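Side-chain contacts in transcriptional regulator, AraC family (Pseudomonas putida, PDB 3GRA), which probably regulates transcription through sequence-specific DNA binding, this chain being its DJ-1/PfpI-like domain without the AraC-type helix-turn-helix part: residues H15-S20 with G106-A111; A36-F41 with R174-G179; L44-D49 with P88-L93; A117-D122 with R153-A158. All blocks are in the same frame, centred on the assembly; numbering follows the deposited sequence.

Interaction 1 of 4, residues H15-S20 with G106-A111; sequences HFSMAS and GLWNGA
Ser-17 meets the indole of Trp-108 with both side-chain atoms: OG lies 3.5 Å from CE3 of Trp-108, approaching obliquely, and CB stands 3.6 Å from the same CE3. With OG anti to the backbone N (chi1 168°), Ser-17, the N-cap of helix 18-34, turns its hydroxyl toward that of Ser-20, and the two OG atoms share a 2.8 Å hydrogen bond. One turn on, Ser-20 has two jobs. Its OG sits at the indole edge, near the ring plane, and also holds a water at 2.8 Å that takes a weak hydrogen bond from Trp-108 N; its CB packs 4.1 Å from CB of Leu-107, whose CD1 reaches the Ser-20 carbonyl. His-128 stacks on the indole. Putting an alanine in place of Trp-108 is likely to open a gap beside the serine pair and leave His-128 without its stacking partner. The strand 103-107, the sharp turn at Trp-108 with its positive phi (68°) and the helix 110-117 are together consistent with the nucleophile elbow of the class I glutaminase-like fold, Trp-108 probably standing where catalytic relatives of the DJ-1/PfpI family carry their cysteine.

Interaction 2 of 4, residues A36-F41 with R174-G179; sequences ADSFQF and RLYGDG
Phe-39 and Tyr-176 form a T-shaped pair, the edge of the tyrosine directed at the face of the phenylalanine. Their centroids are 5.7 Å apart and their planes stand at 84°, close to perpendicular. The nearest atoms are CZ of Phe-39, which lies near the plane of the tyrosine ring, and CE1 of Tyr-176, 3.9 Å away. Phe-39 has its CG anti to the carbonyl carbon (chi1 -60°), and although its CB does not aim at the helix end, the far rim of the ring arrives there.

Aliphatic contacts fill in around the rings. CD1 of Leu-175 touches CE1 of Phe-39 at 3.6 Å and also reaches its CZ, while the CB of the same leucine lies over a face of Tyr-176, toward the rim. Ser-38 adds its CB, 3.8 Å from CE1 of Tyr-176.

This joins the start of strand 39-45 to the last turn of helix 161-176, one of the helices covering the central sheet of the alpha/beta sandwich. Phe-39 also touches Ala-31 of helix 18-34 and Val-172, and so is wedged between two helices. Gly-177, with positive phi, ends one helix and N-caps the next, 178-188.

The OG of Ser-38 hydrogen-bonds to the carbonyl of Arg-35 while lying over a face of Tyr-176, and Asn-32 OD1 accepts from the backbone N of both Ser-38 and Phe-39, at the turn that leads into the strand.

Interaction 3 of 4, residues L44-D49 with P88-L93; sequences LSLDGD and PELDRL. With MG (magnesium ion), chain E; EDO (1,2-ethanediol), chain C; EDO (1,2-ethanediol), chain D.
The carboxylate of Glu-89 reaches Leu-46 with one oxygen: OE2 lies 3.9 Å from CD1 of Leu-46, the two side chains running antiparallel alongside each other. The other flat group, the guanidinium of Arg-92, has an ethanediol at its edge, where NH2 donates to the diol O2 at 2.9 Å, near the guanidinium plane; NE and NH2 add weak bonds to O1. The apolar heart of the contact is Leu-46 against Leu-90, the two leucines set roughly perpendicular with CD1 of Leu-46 3.7 Å from CD2 of Leu-90. Behind this pair, the backbone N of Leu-46 donates to O1 of a second ethanediol at 3.0 Å, nearly straight (176°), and the diol shares another hydrogen bond with Ser-45 OG. On the helix, Asp-91 OD2 binds magnesium at 2.1 Å and five waters complete six ligands, one of them donating to the Pro-88 carbonyl. The other oxygen of Asp-91, OD1, is salt-bridged to Arg-116. Leu-46, just past the end of strand 39-45, also touches Ile-11 of strand 6-12, while Leu-90, in helix 90-100, backs onto Phe-113 and Arg-116 of helix 110-117.

Interaction 4 of 4, residues A117-D122 with R153-A158; sequences AGVLDD and RDRLSA
Arg-155 bends at chi2 (-66°), and the fold in its chain lays the aliphatic part against Leu-120 and delivers NE to the carbonyl of Val-119. Arg-153 makes its bend one bond further out, at chi3 (-76°), which carries its guanidinium across to Asp-122. The two bonds are alike in kind, each an arginine N-H meeting a main-chain oxygen at the edge of the guanidinium. NE of Arg-155 donates to Val-119 O at 2.9 Å with an N-H...O angle of 150°, somewhat tilted from the carbonyl plane; NH2 of Arg-153 donates to Asp-122 O, also at 2.9 Å, and lies in the carbonyl plane. CD2 of Leu-120 rests 3.9 Å from both CB and CD of Arg-155, the side chains crossing obliquely. Gly-118 opens the loop with a Schellman motif at the end of helix 110-117, and strand 155-158 belongs to the central sheet of this DJ-1/PfpI-like domain. Replacing Arg-155 by a leucine would probably leave the Val-119 carbonyl without its donor and Asp-154 OD1, 3.3 Å from NH1 of Arg-155, without that nearby positive charge. The Asp-122 carboxylate is paired with Arg-143, and Arg-153 also makes a cation-pi contact with Tyr-123. Both arginines grip the loop through its carbonyls, so the polar part of the link probably depends more on the loop's path than on its side chains.

Interactions 1 and 4 are joined directly through the central sheet: strands 103-107 and 155-158 are neighbours, and Gly-106 O lies 2.8 Å from Ala-158 N, a probable hydrogen bond. Interactions 3 and 4 touch where Asp-91, the magnesium ligand, approaches Ala-117; the ion itself is about 11 Å from the Val-119 side chain. Interactions 2 and 3 share strand 39-45 but lie on opposite sides of the chain's centre, with their own centres 27 Å apart. Interaction 1 is the most central, about 7 Å from the middle of the chain. Its centre is 15 Å from those of interactions 3 and 4, and the elbow-like turn at Trp-108 lies away from the magnesium site.

Interaction 1 of 4, residues H15-S20 with G106-A111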
loop_
_atom_site.group_PDB
_atom_site.type_symbol
_atom_site.label_atom_id
_atom_site.label_comp_id
_atom_site.label_asym_id
_atom_site.label_seq_id
_atom_site.Cartn_x
_atom_site.Cartn_y
_atom_site.Cartn_z
ATOM N N HIS A 15 3.150 11.639 0.162
ATOM C CA HIS A 15 3.663 10.884 1.311
ATOM C C HIS A 15 2.572 10.129 2.072
ATOM O O HIS A 15 2.688 9.893 3.274
ATOM C CB HIS A 15 4.423 11.819 2.266
ATOM C CG HIS A 15 5.456 12.667 1.586
ATOM N ND1 HIS A 15 6.304 12.170 0.623
ATOM C CD2 HIS A 15 5.779 13.973 1.734
ATOM C CE1 HIS A 15 7.107 13.132 0.203
ATOM N NE2 HIS A 15 6.809 14.236 0.863
ATOM N N PHE A 16 1.521 9.745 1.357
ATOM C CA PHE A 16 0.405 9.015 1.949
ATOM C C PHE A 16 0.863 7.643 2.447
ATOM O O PHE A 16 1.720 6.997 1.833
ATOM C CB PHE A 16 -0.700 8.830 0.904
ATOM C CG PHE A 16 -0.344 7.856 -0.204
ATOM C CD1 PHE A 16 -0.654 6.502 -0.085
ATOM C CD2 PHE A 16 0.274 8.301 -1.372
ATOM C CE1 PHE A 16 -0.363 5.606 -1.114
ATOM C CE2 PHE A 16 0.571 7.417 -2.411
ATOM C CZ PHE A 16 0.252 6.062 -2.286
ATOM N N SER A 17 0.303 7.212 3.570
ATOM C CA SER A 17 0.629 5.901 4.117
ATOM C C SER A 17 0.248 4.846 3.067
ATOM O O SER A 17 -0.930 4.649 2.768
ATOM C CB SER A 17 -0.163 5.683 5.399
ATOM O OG SER A 17 -0.078 4.333 5.797
HETATM N N MSE A 18 1.233 4.172 2.489
HETATM C CA MSE A 18 0.917 3.181 1.458
HETATM C C MSE A 18 0.207 1.950 2.009
HETATM O O MSE A 18 -0.664 1.372 1.350
HETATM C CB MSE A 18 2.189 2.730 0.721
HETATM C CG MSE A 18 1.935 1.628 -0.301
HETATM SE SE MSE A 18 1.140 2.195 -1.811
HETATM C CE MSE A 18 2.629 2.432 -2.774
ATOM N N ALA A 19 0.601 1.560 3.216
ATOM C CA ALA A 19 0.038 0.403 3.897
ATOM C C ALA A 19 -1.428 0.649 4.267
ATOM O O ALA A 19 -2.240 -0.278 4.263
ATOM C CB ALA A 19 0.854 0.094 5.153
ATOM N N SER A 20 -1.756 1.896 4.600
ATOM C CA SER A 20 -3.127 2.222 4.945
ATOM C C SER A 20 -3.968 2.083 3.684
ATOM O O SER A 20 -5.024 1.444 3.673
ATOM C CB SER A 20 -3.230 3.658 5.479
ATOM O OG SER A 20 -2.687 3.752 6.774
ATOM N N GLY A 106 -11.072 9.397 6.008
ATOM C CA GLY A 106 -9.661 9.734 6.143
ATOM C C GLY A 106 -8.823 8.630 6.769
ATOM O O GLY A 106 -9.228 8.026 7.769
ATOM N N LEU A 107 -7.652 8.371 6.187
ATOM C CA LEU A 107 -6.736 7.339 6.689
ATOM C C LEU A 107 -5.476 8.013 7.220
ATOM O O LEU A 107 -5.018 9.011 6.653
ATOM C CB LEU A 107 -6.372 6.338 5.574
ATOM C CG LEU A 107 -7.549 5.703 4.798
ATOM C CD1 LEU A 107 -6.996 4.775 3.713
ATOM C CD2 LEU A 107 -8.491 4.920 5.755
ATOM N N TRP A 108 -4.926 7.459 8.299
ATOM C CA TRP A 108 -3.739 7.985 8.972
ATOM C C TRP A 108 -4.089 9.330 9.624
ATOM O O TRP A 108 -4.459 9.353 10.792
ATOM C CB TRP A 108 -2.565 8.129 8.003
ATOM C CG TRP A 108 -1.250 8.277 8.734
ATOM C CD1 TRP A 108 -0.714 9.432 9.238
ATOM C CD2 TRP A 108 -0.380 7.219 9.146
ATOM N NE1 TRP A 108 0.438 9.156 9.946
ATOM C CE2 TRP A 108 0.666 7.805 9.903
ATOM C CE3 TRP A 108 -0.379 5.826 8.949
ATOM C CZ2 TRP A 108 1.697 7.043 10.470
ATOM C CZ3 TRP A 108 0.657 5.065 9.517
ATOM C CH2 TRP A 108 1.678 5.682 10.266
ATOM N N ASN A 109 -3.983 10.434 8.887
ATOM C CA ASN A 109 -4.368 11.744 9.432
ATOM C C ASN A 109 -5.337 12.491 8.531
ATOM O O ASN A 109 -5.563 13.685 8.703
ATOM C CB ASN A 109 -3.156 12.637 9.712
ATOM C CG ASN A 109 -2.245 12.770 8.525
ATOM O OD1 ASN A 109 -2.697 12.955 7.391
ATOM N ND2 ASN A 109 -0.943 12.685 8.776
ATOM N N GLY A 110 -5.937 11.783 7.578
ATOM C CA GLY A 110 -6.887 12.435 6.689
ATOM C C GLY A 110 -8.007 13.131 7.451
ATOM O O GLY A 110 -8.607 14.084 6.965
ATOM N N ALA A 111 -8.299 12.656 8.655
ATOM C CA ALA A 111 -9.345 13.259 9.446
ATOM C C ALA A 111 -8.967 14.690 9.780
ATOM O O ALA A 111 -9.834 15.536 10.007
ATOM C CB ALA A 111 -9.590 12.459 10.715
HETATM O O HOH W 1 -4.788 4.689 8.335
#

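Interaction 2 of 4, residues A36-F41 with R174-G179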
loop_
_atom_site.group_PDB
_atom_site.type_symbol
_atom_site.label_atom_id
_atom_site.label_comp_id
_atom_site.label_asym_id
_atom_site.label_seq_id
_atom_site.Cartn_x
_atom_site.Cartn_y
_atom_site.Cartn_z
ATOM N N ALA A 36 -19.377 -10.121 -6.736
ATOM C CA ALA A 36 -19.136 -9.251 -7.883
ATOM C C ALA A 36 -19.697 -7.837 -7.776
ATOM O O ALA A 36 -20.764 -7.617 -7.206
ATOM C CB ALA A 36 -19.658 -9.919 -9.153
ATOM N N ASP A 37 -18.953 -6.898 -8.360
ATOM C CA ASP A 37 -19.277 -5.475 -8.389
ATOM C C ASP A 37 -19.914 -4.906 -7.123
ATOM O O ASP A 37 -20.914 -4.188 -7.179
ATOM C CB ASP A 37 -20.150 -5.142 -9.607
ATOM C CG ASP A 37 -21.448 -5.911 -9.624
ATOM O OD1 ASP A 37 -22.194 -5.843 -8.622
ATOM O OD2 ASP A 37 -21.721 -6.580 -10.645
ATOM N N SER A 38 -19.329 -5.227 -5.977
ATOM C CA SER A 38 -19.838 -4.696 -4.722
ATOM C C SER A 38 -19.291 -3.276 -4.585
ATOM O O SER A 38 -19.961 -2.389 -4.070
ATOM C CB SER A 38 -19.363 -5.551 -3.548
ATOM O OG SER A 38 -19.812 -6.886 -3.678
ATOM N N PHE A 39 -18.075 -3.070 -5.087
ATOM C CA PHE A 39 -17.408 -1.765 -5.012
ATOM C C PHE A 39 -16.687 -1.346 -6.299
ATOM O O PHE A 39 -16.128 -2.177 -7.011
ATOM C CB PHE A 39 -16.348 -1.775 -3.902
ATOM C CG PHE A 39 -16.885 -2.048 -2.531
ATOM C CD1 PHE A 39 -17.549 -1.064 -1.822
ATOM C CD2 PHE A 39 -16.692 -3.287 -1.933
ATOM C CE1 PHE A 39 -18.011 -1.301 -0.539
ATOM C CE2 PHE A 39 -17.153 -3.534 -0.649
ATOM C CZ PHE A 39 -17.811 -2.540 0.051
ATOM N N GLN A 40 -16.684 -0.040 -6.551
ATOM C CA GLN A 40 -15.972 0.567 -7.675
ATOM C C GLN A 40 -15.119 1.655 -7.011
ATOM O O GLN A 40 -15.639 2.494 -6.270
ATOM C CB GLN A 40 -16.928 1.225 -8.674
ATOM C CG GLN A 40 -18.000 0.315 -9.218
ATOM C CD GLN A 40 -18.857 1.003 -10.264
ATOM O OE1 GLN A 40 -18.465 1.114 -11.427
ATOM N NE2 GLN A 40 -20.030 1.481 -9.851
ATOM N N PHE A 41 -13.819 1.650 -7.277
ATOM C CA PHE A 41 -12.920 2.621 -6.658
ATOM C C PHE A 41 -11.852 3.167 -7.612
ATOM O O PHE A 41 -11.524 2.535 -8.617
ATOM C CB PHE A 41 -12.275 1.966 -5.434
ATOM C CG PHE A 41 -12.131 0.479 -5.565
ATOM C CD1 PHE A 41 -11.058 -0.072 -6.244
ATOM C CD2 PHE A 41 -13.126 -0.371 -5.083
ATOM C CE1 PHE A 41 -10.967 -1.458 -6.448
ATOM C CE2 PHE A 41 -13.050 -1.753 -5.281
ATOM C CZ PHE A 41 -11.970 -2.295 -5.967
ATOM N N ARG A 174 -21.541 -3.158 7.008
ATOM C CA ARG A 174 -22.698 -2.266 6.960
ATOM C C ARG A 174 -23.462 -2.269 5.633
ATOM O O ARG A 174 -24.625 -1.854 5.576
ATOM C CB ARG A 174 -22.236 -0.839 7.271
ATOM C CG ARG A 174 -23.225 0.268 6.939
ATOM C CD ARG A 174 -24.335 0.383 7.966
ATOM N NE ARG A 174 -25.306 1.413 7.602
ATOM C CZ ARG A 174 -25.066 2.721 7.610
ATOM N NH1 ARG A 174 -23.878 3.188 7.967
ATOM N NH2 ARG A 174 -26.025 3.571 7.266
ATOM N N LEU A 175 -22.821 -2.742 4.572
ATOM C CA LEU A 175 -23.449 -2.759 3.261
ATOM C C LEU A 175 -23.913 -4.135 2.786
ATOM O O LEU A 175 -25.016 -4.272 2.266
ATOM C CB LEU A 175 -22.486 -2.177 2.219
ATOM C CG LEU A 175 -21.997 -0.743 2.429
ATOM C CD1 LEU A 175 -20.881 -0.426 1.446
ATOM C CD2 LEU A 175 -23.156 0.214 2.266
ATOM N N TYR A 176 -23.083 -5.154 2.964
ATOM C CA TYR A 176 -23.453 -6.476 2.486
ATOM C C TYR A 176 -23.568 -7.575 3.546
ATOM O O TYR A 176 -23.732 -8.754 3.220
ATOM C CB TYR A 176 -22.493 -6.865 1.357
ATOM C CG TYR A 176 -22.463 -5.797 0.271
ATOM C CD1 TYR A 176 -21.375 -4.931 0.132
ATOM C CD2 TYR A 176 -23.568 -5.594 -0.558
ATOM C CE1 TYR A 176 -21.395 -3.886 -0.796
ATOM C CE2 TYR A 176 -23.601 -4.558 -1.487
ATOM C CZ TYR A 176 -22.513 -3.704 -1.601
ATOM O OH TYR A 176 -22.569 -2.654 -2.492
ATOM N N GLY A 177 -23.492 -7.180 4.816
ATOM C CA GLY A 177 -23.637 -8.133 5.901
ATOM C C GLY A 177 -22.380 -8.717 6.512
ATOM O O GLY A 177 -21.312 -8.701 5.905
ATOM N N ASP A 178 -22.525 -9.245 7.723
ATOM C CA ASP A 178 -21.421 -9.852 8.452
ATOM C C ASP A 178 -20.861 -11.009 7.632
ATOM O O ASP A 178 -19.666 -11.309 7.685
ATOM C CB ASP A 178 -21.910 -10.370 9.811
ATOM C CG ASP A 178 -22.697 -9.326 10.594
ATOM O OD1 ASP A 178 -22.115 -8.280 10.954
ATOM O OD2 ASP A 178 -23.904 -9.554 10.849
ATOM N N GLY A 179 -21.738 -11.652 6.869
ATOM C CA GLY A 179 -21.331 -12.775 6.046
ATOM C C GLY A 179 -20.187 -12.470 5.101
ATOM O O GLY A 179 -19.189 -13.196 5.080
#

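Interaction 3 of 4, residues L44-D49 with P88-L93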
loop_
_atom_site.group_PDB
_atom_site.type_symbol
_atom_site.label_atom_id
_atom_site.label_comp_id
_atom_site.label_asym_id
_atom_site.label_seq_id
_atom_site.Cartn_x
_atom_site.Cartn_y
_atom_site.Cartn_z
ATOM N N LEU A 44 -7.142 8.914 -6.687
ATOM C CA LEU A 44 -7.212 10.275 -7.199
ATOM C C LEU A 44 -6.071 11.176 -6.702
ATOM O O LEU A 44 -5.576 11.023 -5.589
ATOM C CB LEU A 44 -8.554 10.919 -6.812
ATOM C CG LEU A 44 -9.903 10.335 -7.268
ATOM C CD1 LEU A 44 -11.009 11.231 -6.698
ATOM C CD2 LEU A 44 -10.009 10.272 -8.786
ATOM N N SER A 45 -5.666 12.117 -7.550
ATOM C CA SER A 45 -4.605 13.068 -7.227
ATOM C C SER A 45 -5.119 14.476 -7.436
ATOM O O SER A 45 -5.819 14.747 -8.410
ATOM C CB SER A 45 -3.393 12.864 -8.133
ATOM O OG SER A 45 -2.539 14.005 -8.083
ATOM N N LEU A 46 -4.772 15.370 -6.520
ATOM C CA LEU A 46 -5.192 16.756 -6.620
ATOM C C LEU A 46 -4.461 17.438 -7.768
ATOM O O LEU A 46 -5.055 18.217 -8.508
ATOM C CB LEU A 46 -4.928 17.479 -5.298
ATOM C CG LEU A 46 -5.755 16.911 -4.137
ATOM C CD1 LEU A 46 -5.530 17.715 -2.881
ATOM C CD2 LEU A 46 -7.238 16.933 -4.518
ATOM N N ASP A 47 -3.173 17.154 -7.922
ATOM C CA ASP A 47 -2.422 17.727 -9.031
ATOM C C ASP A 47 -1.463 16.704 -9.627
ATOM O O ASP A 47 -0.425 16.396 -9.047
ATOM C CB ASP A 47 -1.659 18.995 -8.605
ATOM C CG ASP A 47 -0.491 18.704 -7.683
ATOM O OD1 ASP A 47 -0.687 18.698 -6.443
ATOM O OD2 ASP A 47 0.629 18.474 -8.203
ATOM N N GLY A 48 -1.829 16.174 -10.789
ATOM C CA GLY A 48 -0.988 15.195 -11.451
ATOM C C GLY A 48 -1.631 13.831 -11.652
ATOM O O GLY A 48 -2.767 13.576 -11.220
ATOM N N ASP A 49 -0.885 12.947 -12.306
ATOM C CA ASP A 49 -1.349 11.600 -12.587
ATOM C C ASP A 49 -0.461 10.624 -11.831
ATOM O O ASP A 49 -0.472 9.420 -12.094
ATOM C CB ASP A 49 -1.276 11.331 -14.094
ATOM C CG ASP A 49 0.152 11.156 -14.591
ATOM O OD1 ASP A 49 1.084 11.735 -13.992
ATOM O OD2 ASP A 49 0.342 10.436 -15.593
ATOM N N PRO A 88 -5.285 23.597 0.804
ATOM C CA PRO A 88 -6.427 24.433 1.193
ATOM C C PRO A 88 -7.693 24.191 0.379
ATOM O O PRO A 88 -8.799 24.418 0.867
ATOM C CB PRO A 88 -5.896 25.855 1.010
ATOM C CG PRO A 88 -4.840 25.691 -0.042
ATOM C CD PRO A 88 -4.141 24.438 0.407
ATOM N N GLU A 89 -7.531 23.742 -0.860
ATOM C CA GLU A 89 -8.675 23.482 -1.722
ATOM C C GLU A 89 -9.614 22.430 -1.153
ATOM O O GLU A 89 -10.826 22.433 -1.431
ATOM C CB GLU A 89 -8.189 23.011 -3.094
ATOM C CG GLU A 89 -7.312 21.773 -2.995
ATOM C CD GLU A 89 -6.626 21.434 -4.283
ATOM O OE1 GLU A 89 -7.329 21.262 -5.301
ATOM O OE2 GLU A 89 -5.385 21.336 -4.280
ATOM N N LEU A 90 -9.056 21.524 -0.357
ATOM C CA LEU A 90 -9.854 20.425 0.211
ATOM C C LEU A 90 -11.000 20.908 1.076
ATOM O O LEU A 90 -11.991 20.228 1.220
ATOM C CB LEU A 90 -8.956 19.493 1.017
ATOM C CG LEU A 90 -7.901 18.740 0.231
ATOM C CD1 LEU A 90 -7.043 17.910 1.177
ATOM C CD2 LEU A 90 -8.577 17.849 -0.803
ATOM N N ASP A 91 -10.873 22.114 1.622
ATOM C CA ASP A 91 -11.934 22.649 2.482
ATOM C C ASP A 91 -13.305 22.799 1.829
ATOM O O ASP A 91 -14.254 22.240 2.350
ATOM C CB ASP A 91 -11.519 23.955 3.128
ATOM C CG ASP A 91 -10.447 23.754 4.184
ATOM O OD1 ASP A 91 -10.129 22.592 4.464
ATOM O OD2 ASP A 91 -9.923 24.752 4.732
ATOM N N ARG A 92 -13.422 23.541 0.726
ATOM C CA ARG A 92 -14.720 23.697 0.090
ATOM C C ARG A 92 -15.069 22.439 -0.693
ATOM O O ARG A 92 -16.249 22.093 -0.837
ATOM C CB ARG A 92 -14.762 24.923 -0.814
ATOM C CG ARG A 92 -13.403 25.334 -1.337
ATOM C CD ARG A 92 -13.482 26.650 -2.080
ATOM N NE ARG A 92 -12.296 26.837 -2.907
ATOM C CZ ARG A 92 -12.122 26.281 -4.100
ATOM N NH1 ARG A 92 -13.061 25.503 -4.625
ATOM N NH2 ARG A 92 -10.996 26.494 -4.763
ATOM N N LEU A 93 -14.055 21.720 -1.168
ATOM C CA LEU A 93 -14.298 20.487 -1.909
ATOM C C LEU A 93 -15.016 19.461 -1.026
ATOM O O LEU A 93 -15.983 18.811 -1.446
ATOM C CB LEU A 93 -12.976 19.884 -2.394
ATOM C CG LEU A 93 -13.054 18.554 -3.145
ATOM C CD1 LEU A 93 -13.669 18.772 -4.514
ATOM C CD2 LEU A 93 -11.654 17.978 -3.284
HETATM MG MG MG E . -9.195 26.679 4.938
HETATM C C1 EDO C . -1.985 15.440 -3.675
HETATM O O1 EDO C . -2.994 14.602 -4.229
HETATM C C2 EDO C . -0.664 15.298 -4.479
HETATM O O2 EDO C . -0.826 14.365 -5.575
HETATM C C1 EDO D . -7.939 26.940 -2.134
HETATM O O1 EDO D . -9.354 27.123 -2.321
HETATM C C2 EDO D . -7.242 27.140 -3.490
HETATM O O2 EDO D . -8.240 27.443 -4.477
HETATM O O HOH W 2 -8.468 26.813 3.003
HETATM O O HOH W 3 -9.042 29.005 4.374
HETATM O O HOH W 4 -7.234 26.380 5.262
HETATM O O HOH W 5 -9.380 27.035 6.942
HETATM O O HOH W 6 -11.220 27.256 4.355
#

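Interaction 4 of 4, residues A117-D122 with R153-A158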
loop_
_atom_site.group_PDB
_atom_site.type_symbol
_atom_site.label_atom_id
_atom_site.label_comp_id
_atom_site.label_asym_id
_atom_site.label_seq_id
_atom_site.Cartn_x
_atom_site.Cartn_y
_atom_site.Cartn_z
ATOM N N ALA A 117 -12.033 21.207 7.217
ATOM C CA ALA A 117 -13.117 21.491 6.284
ATOM C C ALA A 117 -14.444 21.747 7.009
ATOM O O ALA A 117 -15.382 22.286 6.425
ATOM C CB ALA A 117 -13.271 20.327 5.305
ATOM N N GLY A 118 -14.513 21.354 8.277
ATOM C CA GLY A 118 -15.728 21.540 9.049
ATOM C C GLY A 118 -16.788 20.490 8.759
ATOM O O GLY A 118 -17.983 20.755 8.904
ATOM N N VAL A 119 -16.372 19.296 8.356
ATOM C CA VAL A 119 -17.325 18.238 8.050
ATOM C C VAL A 119 -17.380 17.176 9.155
ATOM O O VAL A 119 -18.068 16.168 9.024
ATOM C CB VAL A 119 -16.987 17.539 6.705
ATOM C CG1 VAL A 119 -16.988 18.554 5.579
ATOM C CG2 VAL A 119 -15.623 16.845 6.798
ATOM N N LEU A 120 -16.640 17.395 10.234
ATOM C CA LEU A 120 -16.634 16.464 11.359
ATOM C C LEU A 120 -17.239 17.142 12.586
ATOM O O LEU A 120 -17.019 16.719 13.723
ATOM C CB LEU A 120 -15.207 16.002 11.682
ATOM C CG LEU A 120 -14.515 15.037 10.717
ATOM C CD1 LEU A 120 -13.102 14.765 11.204
ATOM C CD2 LEU A 120 -15.303 13.738 10.615
ATOM N N ASP A 121 -18.001 18.202 12.346
ATOM C CA ASP A 121 -18.641 18.930 13.424
ATOM C C ASP A 121 -19.692 18.067 14.073
ATOM O O ASP A 121 -20.699 17.727 13.455
ATOM C CB ASP A 121 -19.283 20.209 12.901
ATOM C CG ASP A 121 -18.286 21.328 12.738
ATOM O OD1 ASP A 121 -17.075 21.080 12.914
ATOM O OD2 ASP A 121 -18.720 22.459 12.433
ATOM N N ASP A 122 -19.436 17.714 15.328
ATOM C CA ASP A 122 -20.330 16.885 16.118
ATOM C C ASP A 122 -20.274 15.449 15.627
ATOM O O ASP A 122 -21.293 14.751 15.525
ATOM C CB ASP A 122 -21.754 17.433 16.044
ATOM C CG ASP A 122 -22.645 16.880 17.133
ATOM O OD1 ASP A 122 -22.221 16.890 18.312
ATOM O OD2 ASP A 122 -23.770 16.444 16.815
ATOM N N ARG A 153 -21.725 7.105 11.376
ATOM C CA ARG A 153 -22.652 7.507 10.324
ATOM C C ARG A 153 -21.983 7.555 8.960
ATOM O O ARG A 153 -21.566 6.522 8.428
ATOM C CB ARG A 153 -23.262 8.867 10.677
ATOM C CG ARG A 153 -24.227 8.765 11.845
ATOM C CD ARG A 153 -24.564 10.113 12.435
ATOM N NE ARG A 153 -23.472 10.622 13.260
ATOM C CZ ARG A 153 -23.452 11.838 13.783
ATOM N NH1 ARG A 153 -24.469 12.654 13.564
ATOM N NH2 ARG A 153 -22.409 12.246 14.499
ATOM N N ASP A 154 -21.881 8.755 8.399
ATOM C CA ASP A 154 -21.257 8.932 7.092
ATOM C C ASP A 154 -19.868 9.594 7.207
ATOM O O ASP A 154 -19.443 10.342 6.328
ATOM C CB ASP A 154 -22.186 9.743 6.179
ATOM C CG ASP A 154 -22.599 11.045 6.794
ATOM O OD1 ASP A 154 -22.258 11.281 7.978
ATOM O OD2 ASP A 154 -23.264 11.842 6.103
ATOM N N ARG A 155 -19.178 9.301 8.306
ATOM C CA ARG A 155 -17.827 9.791 8.530
ATOM C C ARG A 155 -16.980 8.616 9.032
ATOM O O ARG A 155 -17.088 8.169 10.182
ATOM C CB ARG A 155 -17.818 10.957 9.521
ATOM C CG ARG A 155 -18.556 12.205 9.007
ATOM C CD ARG A 155 -17.884 12.859 7.783
ATOM N NE ARG A 155 -18.722 13.934 7.234
ATOM C CZ ARG A 155 -19.712 13.750 6.355
ATOM N NH1 ARG A 155 -19.996 12.540 5.897
ATOM N NH2 ARG A 155 -20.449 14.773 5.956
ATOM N N LEU A 156 -16.163 8.102 8.124
ATOM C CA LEU A 156 -15.292 6.974 8.385
ATOM C C LEU A 156 -13.810 7.402 8.463
ATOM O O LEU A 156 -13.284 8.076 7.569
ATOM C CB LEU A 156 -15.483 5.926 7.283
ATOM C CG LEU A 156 -16.824 5.179 7.226
ATOM C CD1 LEU A 156 -17.967 6.139 6.869
ATOM C CD2 LEU A 156 -16.727 4.073 6.185
ATOM N N SER A 157 -13.130 7.002 9.527
ATOM C CA SER A 157 -11.740 7.403 9.660
ATOM C C SER A 157 -10.892 6.382 10.368
ATOM O O SER A 157 -11.389 5.617 11.197
ATOM C CB SER A 157 -11.646 8.748 10.389
ATOM O OG SER A 157 -12.117 8.635 11.717
ATOM N N ALA A 158 -9.603 6.379 10.036
ATOM C CA ALA A 158 -8.661 5.441 10.641
ATOM C C ALA A 158 -7.325 6.134 10.932
ATOM O O ALA A 158 -6.875 7.006 10.180
ATOM C CB ALA A 158 -8.461 4.227 9.722
#